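Long-range contact in glycosyltransferase (duf1792) (PDB 5V4A), which is the C-terminal GT-D-type glycosyltransferase domain of a longer streptococcal protein and binds the nucleotide UDP: residues A[11-16]-A[130-134]. Residues are numbered along the deposited sequence; the frame is centred on the assembly and turned at random.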
loop_
_atom_site.group_PDB
_atom_site.type_symbol
_atom_site.label_atom_id
_atom_site.label_comp_id
_atom_site.label_asym_id
_atom_site.label_seq_id
_atom_site.Cartn_x
_atom_site.Cartn_y
_atom_site.Cartn_z
ATOM N N ILE A 11 -3.442 -9.688 7.586
ATOM C CA ILE A 11 -3.498 -9.149 6.227
ATOM C C ILE A 11 -2.296 -8.246 5.947
ATOM O O ILE A 11 -1.723 -8.267 4.848
ATOM C CB ILE A 11 -4.820 -8.394 6.012
ATOM C CG1 ILE A 11 -5.989 -9.384 5.941
ATOM C CG2 ILE A 11 -4.736 -7.554 4.757
ATOM C CD1 ILE A 11 -7.334 -8.708 5.933
ATOM N N ASN A 12 -1.929 -7.403 6.908
ATOM C CA ASN A 12 -0.785 -6.522 6.693
ATOM C C ASN A 12 0.477 -7.339 6.448
ATOM O O ASN A 12 1.221 -7.092 5.494
ATOM C CB ASN A 12 -0.592 -5.607 7.905
ATOM C CG ASN A 12 -1.079 -4.197 7.669
ATOM O OD1 ASN A 12 -1.124 -3.713 6.539
ATOM N ND2 ASN A 12 -1.465 -3.535 8.744
ATOM N N GLN A 13 0.704 -8.358 7.269
ATOM C CA GLN A 13 1.919 -9.151 7.129
ATOM C C GLN A 13 1.907 -9.991 5.855
ATOM O O GLN A 13 2.958 -10.180 5.223
ATOM C CB GLN A 13 2.100 -10.032 8.362
ATOM C CG GLN A 13 2.528 -9.274 9.600
ATOM C CD GLN A 13 2.420 -10.101 10.862
ATOM O OE1 GLN A 13 1.516 -10.915 11.008
ATOM N NE2 GLN A 13 3.360 -9.906 11.777
ATOM N N SER A 14 0.735 -10.500 5.456
ATOM C CA SER A 14 0.652 -11.323 4.247
ATOM C C SER A 14 0.908 -10.488 2.999
ATOM O O SER A 14 1.671 -10.891 2.114
ATOM C CB SER A 14 -0.718 -12.007 4.151
ATOM O OG SER A 14 -0.991 -12.769 5.301
ATOM N N LEU A 15 0.245 -9.326 2.893
ATOM C CA LEU A 15 0.464 -8.454 1.743
ATOM C C LEU A 15 1.926 -8.013 1.660
ATOM O O LEU A 15 2.529 -8.050 0.579
ATOM C CB LEU A 15 -0.481 -7.241 1.810
ATOM C CG LEU A 15 -1.971 -7.577 1.592
ATOM C CD1 LEU A 15 -2.794 -6.313 1.754
ATOM C CD2 LEU A 15 -2.182 -8.201 0.222
ATOM N N ASP A 16 2.530 -7.650 2.794
ATOM C CA ASP A 16 3.944 -7.265 2.787
ATOM C C ASP A 16 4.844 -8.406 2.316
ATOM O O ASP A 16 5.890 -8.163 1.699
ATOM C CB ASP A 16 4.392 -6.821 4.182
ATOM C CG ASP A 16 3.889 -5.431 4.566
ATOM O OD1 ASP A 16 3.257 -4.738 3.737
ATOM O OD2 ASP A 16 4.061 -5.100 5.745
ATOM N N TYR A 130 -5.329 -1.680 2.950
ATOM C CA TYR A 130 -5.241 -3.039 2.424
ATOM C C TYR A 130 -5.447 -3.040 0.914
ATOM O O TYR A 130 -4.698 -3.693 0.174
ATOM C CB TYR A 130 -6.248 -3.966 3.125
ATOM C CG TYR A 130 -6.058 -4.107 4.630
ATOM C CD1 TYR A 130 -4.828 -3.849 5.221
ATOM C CD2 TYR A 130 -7.105 -4.519 5.456
ATOM C CE1 TYR A 130 -4.651 -3.975 6.582
ATOM C CE2 TYR A 130 -6.928 -4.664 6.829
ATOM C CZ TYR A 130 -5.687 -4.373 7.388
ATOM O OH TYR A 130 -5.471 -4.498 8.745
ATOM N N PHE A 131 -6.474 -2.325 0.432
ATOM C CA PHE A 131 -6.688 -2.245 -1.011
ATOM C C PHE A 131 -5.549 -1.501 -1.710
ATOM O O PHE A 131 -5.236 -1.805 -2.868
ATOM C CB PHE A 131 -8.036 -1.580 -1.337
ATOM C CG PHE A 131 -9.237 -2.439 -1.019
ATOM C CD1 PHE A 131 -9.470 -3.614 -1.720
ATOM C CD2 PHE A 131 -10.145 -2.059 -0.033
ATOM C CE1 PHE A 131 -10.583 -4.408 -1.436
ATOM C CE2 PHE A 131 -11.257 -2.848 0.259
ATOM C CZ PHE A 131 -11.469 -4.033 -0.449
ATOM N N ALA A 132 -4.919 -0.525 -1.044
ATOM C CA ALA A 132 -3.784 0.144 -1.673
ATOM C C ALA A 132 -2.633 -0.827 -1.916
ATOM O O ALA A 132 -2.023 -0.822 -2.991
ATOM C CB ALA A 132 -3.300 1.324 -0.822
ATOM N N LYS A 133 -2.316 -1.665 -0.930
ATOM C CA LYS A 133 -1.203 -2.603 -1.109
ATOM C C LYS A 133 -1.547 -3.689 -2.120
ATOM O O LYS A 133 -0.682 -4.133 -2.892
ATOM C CB LYS A 133 -0.820 -3.211 0.236
ATOM C CG LYS A 133 -0.125 -2.213 1.167
ATOM C CD LYS A 133 0.689 -2.905 2.241
ATOM C CE LYS A 133 -0.100 -3.139 3.484
ATOM N NZ LYS A 133 0.738 -3.589 4.613
ATOM N N LEU A 134 -2.809 -4.120 -2.139
ATOM C CA LEU A 134 -3.247 -5.060 -3.164
ATOM C C LEU A 134 -3.075 -4.461 -4.549
ATOM O O LEU A 134 -2.521 -5.105 -5.445
ATOM C CB LEU A 134 -4.708 -5.449 -2.937
ATOM C CG LEU A 134 -5.026 -6.524 -1.901
ATOM C CD1 LEU A 134 -6.448 -6.364 -1.363
ATOM C CD2 LEU A 134 -4.848 -7.935 -2.503
HETATM O O HOH W 1 -3.716 -6.497 9.131
#
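L15 fills the hollow between Y130, K133 and L134. Its CD1 lies 3.6 Å from Y130 O and also meets K133 CB. Its CD2 packs 3.8 Å from L134 CD2. One turn back, I11 sits over the Y130 ring. Its CG2, anti to the backbone N, stands 3.7 Å from the ring centroid, a CH-pi contact over the face. N12 OD1 comes to 3.5 Å from Y130 CE1 at the ring edge, with the amide and ring planes 85° apart. A water joins Y130 OH to N12 N.

K133 reaches across beside L15. A bend at chi3 (-91°) brings NZ between two acceptors one helical turn apart. NZ donates to N12 OD1 at 2.7 Å, from above the amide plane. It also forms a salt bridge with D16 OD1 at 2.9 Å, above the carboxylate plane. K133 is buried, and its ammonium is gripped twice; D16 probably balances its charge. G129 of the second subunit packs against D16 and K133.

The short segments run nearly parallel (12°). The L134 side chain is about 10 Å from the bound UDP. This is side-by-side packing of helices 11-21 and 127-138 in the GT-D fold, near the UDP site.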